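Local coordinates for 4-alpha-glucanotransferase (Aquifex aeolicus, PDB 1TZ7), which belongs to the 4-alpha-glucanotransferase (amylomaltase) family of enzymes, built around a parallel beta/alpha barrel, at residues R375-A380 with R443-S448. Numbering follows the deposited sequence.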
ATOM      1  N   ARG A 375      12.545   7.823   7.230  1.00 29.35           N
ATOM      2  CA  ARG A 375      13.065   7.727   8.593  1.00 22.93           C
ATOM      3  C   ARG A 375      11.918   7.555   9.581  1.00 27.08           C
ATOM      4  O   ARG A 375      10.814   8.030   9.354  1.00 27.17           O
ATOM      5  CB  ARG A 375      13.875   8.972   8.954  1.00 28.20           C
ATOM      6  CG  ARG A 375      15.016   9.276   8.003  1.00 31.01           C
ATOM      7  CD  ARG A 375      16.215   8.350   8.147  1.00 29.68           C
ATOM      8  NE  ARG A 375      17.160   8.533   7.049  1.00 31.07           N
ATOM      9  CZ  ARG A 375      18.108   9.478   7.011  1.00 35.19           C
ATOM     10  NH1 ARG A 375      18.910   9.566   5.960  1.00 36.84           N
ATOM     11  NH2 ARG A 375      18.257  10.330   8.022  1.00 29.39           N
ATOM     12  N   VAL A 376      12.196   6.872  10.680  1.00 25.40           N
ATOM     13  CA  VAL A 376      11.175   6.530  11.661  1.00 27.02           C
ATOM     14  C   VAL A 376      11.736   6.772  13.050  1.00 25.05           C
ATOM     15  O   VAL A 376      12.730   6.173  13.432  1.00 21.84           O
ATOM     16  CB  VAL A 376      10.737   5.036  11.526  1.00 27.97           C
ATOM     17  CG1 VAL A 376       9.541   4.738  12.426  1.00 34.03           C
ATOM     18  CG2 VAL A 376      10.398   4.706  10.076  1.00 33.10           C
ATOM     19  N   ILE A 377      11.102   7.659  13.803  1.00 24.93           N
ATOM     20  CA  ILE A 377      11.653   8.084  15.093  1.00 25.65           C
ATOM     21  C   ILE A 377      11.629   6.950  16.122  1.00 23.06           C
ATOM     22  O   ILE A 377      12.375   6.977  17.102  1.00 23.66           O
ATOM     23  CB  ILE A 377      10.905   9.321  15.630  1.00 26.77           C
ATOM     24  CG1 ILE A 377      11.736  10.007  16.716  1.00 28.62           C
ATOM     25  CG2 ILE A 377       9.531   8.933  16.168  1.00 28.01           C
ATOM     26  CD1 ILE A 377      11.395  11.440  16.918  1.00 34.21           C
ATOM     27  N   GLU A 378      10.781   5.953  15.888  1.00 24.73           N
ATOM     28  CA  GLU A 378      10.747   4.751  16.733  1.00 28.94           C
ATOM     29  C   GLU A 378      12.084   3.973  16.698  1.00 25.16           C
ATOM     30  O   GLU A 378      12.405   3.239  17.630  1.00 30.02           O
ATOM     31  CB  GLU A 378       9.601   3.833  16.296  1.00 33.12           C
ATOM     32  CG  GLU A 378       9.229   2.790  17.322  1.00 44.17           C
ATOM     33  CD  GLU A 378       7.973   2.039  16.959  1.00 34.15           C
ATOM     34  OE1 GLU A 378       8.062   0.818  16.717  1.00 38.09           O
ATOM     35  OE2 GLU A 378       6.893   2.667  16.919  1.00 27.20           O
ATOM     36  N   PHE A 379      12.845   4.143  15.614  1.00 26.40           N
ATOM     37  CA  PHE A 379      14.155   3.478  15.457  1.00 26.73           C
ATOM     38  C   PHE A 379      15.321   4.335  15.998  1.00 30.10           C
ATOM     39  O   PHE A 379      16.480   3.971  15.840  1.00 31.02           O
ATOM     40  CB  PHE A 379      14.427   3.174  13.971  1.00 31.22           C
ATOM     41  CG  PHE A 379      13.492   2.142  13.362  1.00 32.95           C
ATOM     42  CD1 PHE A 379      13.347   2.062  11.980  1.00 35.72           C
ATOM     43  CD2 PHE A 379      12.774   1.254  14.161  1.00 35.26           C
ATOM     44  CE1 PHE A 379      12.502   1.122  11.406  1.00 45.91           C
ATOM     45  CE2 PHE A 379      11.928   0.313  13.587  1.00 37.69           C
ATOM     46  CZ  PHE A 379      11.795   0.249  12.206  1.00 43.91           C
ATOM     47  N   ALA A 380      15.008   5.465  16.631  1.00 29.26           N
ATOM     48  CA  ALA A 380      16.017   6.516  16.863  1.00 28.72           C
ATOM     49  C   ALA A 380      16.833   6.311  18.147  1.00 24.83           C
ATOM     50  O   ALA A 380      17.886   6.928  18.323  1.00 24.43           O
ATOM     51  CB  ALA A 380      15.357   7.887  16.878  1.00 29.91           C
ATOM     52  N   ARG A 443       6.307  16.040  18.263  1.00 24.27           N
ATOM     53  CA  ARG A 443       7.025  17.322  18.234  1.00 19.85           C
ATOM     54  C   ARG A 443       8.411  17.178  17.602  1.00 26.11           C
ATOM     55  O   ARG A 443       8.819  18.017  16.814  1.00 23.94           O
ATOM     56  CB  ARG A 443       7.168  17.888  19.638  1.00 22.29           C
ATOM     57  CG  ARG A 443       5.901  18.511  20.189  1.00 24.52           C
ATOM     58  CD  ARG A 443       6.059  19.074  21.587  1.00 27.26           C
ATOM     59  NE  ARG A 443       4.781  19.480  22.166  1.00 33.26           N
ATOM     60  CZ  ARG A 443       4.266  20.706  22.078  1.00 40.18           C
ATOM     61  NH1 ARG A 443       4.918  21.666  21.431  1.00 27.60           N
ATOM     62  NH2 ARG A 443       3.095  20.975  22.643  1.00 41.33           N
ATOM     63  N   LEU A 444       9.124  16.105  17.959  1.00 22.49           N
ATOM     64  CA  LEU A 444      10.475  15.855  17.429  1.00 28.28           C
ATOM     65  C   LEU A 444      10.438  15.644  15.904  1.00 29.02           C
ATOM     66  O   LEU A 444      11.305  16.128  15.174  1.00 26.87           O
ATOM     67  CB  LEU A 444      11.092  14.619  18.108  1.00 27.04           C
ATOM     68  CG  LEU A 444      12.228  14.813  19.141  1.00 35.79           C
ATOM     69  CD1 LEU A 444      12.308  16.217  19.675  1.00 28.56           C
ATOM     70  CD2 LEU A 444      12.076  13.825  20.272  1.00 26.41           C
ATOM     71  N   VAL A 445       9.436  14.919  15.440  1.00 24.76           N
ATOM     72  CA  VAL A 445       9.272  14.682  14.022  1.00 22.69           C
ATOM     73  C   VAL A 445       8.917  16.003  13.288  1.00 26.37           C
ATOM     74  O   VAL A 445       9.455  16.293  12.223  1.00 24.34           O
ATOM     75  CB  VAL A 445       8.185  13.608  13.763  1.00 25.11           C
ATOM     76  CG1 VAL A 445       7.760  13.603  12.300  1.00 32.04           C
ATOM     77  CG2 VAL A 445       8.693  12.238  14.177  1.00 24.98           C
ATOM     78  N   LEU A 446       8.025  16.792  13.884  1.00 25.64           N
ATOM     79  CA  LEU A 446       7.550  18.027  13.262  1.00 24.41           C
ATOM     80  C   LEU A 446       8.631  19.114  13.232  1.00 24.47           C
ATOM     81  O   LEU A 446       8.701  19.894  12.286  1.00 25.99           O
ATOM     82  CB  LEU A 446       6.307  18.561  13.994  1.00 21.09           C
ATOM     83  CG  LEU A 446       5.042  17.692  13.946  1.00 25.17           C
ATOM     84  CD1 LEU A 446       3.934  18.323  14.785  1.00 25.11           C
ATOM     85  CD2 LEU A 446       4.577  17.479  12.538  1.00 27.52           C
ATOM     86  N   ILE A 447       9.468  19.163  14.271  1.00 21.42           N
ATOM     87  CA  ILE A 447      10.507  20.195  14.379  1.00 21.01           C
ATOM     88  C   ILE A 447      11.682  19.920  13.428  1.00 19.93           C
ATOM     89  O   ILE A 447      12.480  20.811  13.149  1.00 22.70           O
ATOM     90  CB  ILE A 447      11.030  20.310  15.848  1.00 22.46           C
ATOM     91  CG1 ILE A 447      11.761  21.646  16.050  1.00 21.97           C
ATOM     92  CG2 ILE A 447      11.965  19.158  16.177  1.00 29.27           C
ATOM     93  CD1 ILE A 447      12.050  21.973  17.484  1.00 21.01           C
ATOM     94  N   SER A 448      11.779  18.683  12.949  1.00 20.52           N
ATOM     95  CA  SER A 448      12.852  18.290  12.035  1.00 24.78           C
ATOM     96  C   SER A 448      12.764  19.068  10.737  1.00 26.33           C
ATOM     97  O   SER A 448      11.765  19.732  10.469  1.00 24.95           O
ATOM     98  CB  SER A 448      12.764  16.804  11.735  1.00 25.40           C
ATOM     99  OG  SER A 448      11.700  16.543  10.849  1.00 28.00           O
TER
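Ile377 spans the gap to Leu444 and Val445 by itself, a worked example of how one branched side chain can join the turn that follows a barrel strand to a neighbouring helix. The contact is wholly apolar, with no hydrogen bond crossing it. The long arm of Ile377 does the reaching: CG1 stands anti to the backbone N (chi1 -162°) and the chain continues extended, carrying the terminal methyl CD1 to the helix surface. There CD1 lies 3.4 Å from Leu444 CB, closer than ordinary van der Waals contact, and the two side chains cross at about a right angle, with the isoleucine tip against the root of the leucine. Val445 meets the isoleucine nearer its base. Its CG2 branch, anti to the carbonyl carbon, is 3.9 Å from Ile377 CD1 and equally close to Ile377 CB and CG2, so this one methyl touches the isoleucine at its branch point and at its tip.

No polar bond links the two segments; each has its own internal ones. Ser448 OG donates to Val445 O at 2.6 Å, tilted 24° from the carbonyl plane, tying the chain back to the residue that supplies the packing methyl. On the other segment, the 3-10 turn is marked by a bond of 3.0 Å from Phe379 N to Val376 O.

Strand 373-376 pairs with parallel strand 397-400, and Tyr399 of that strand touches both Ile377 and Ser448. Helix 437-447 lies beside them on the barrel's outside, and Leu446 packs against helix 491-500.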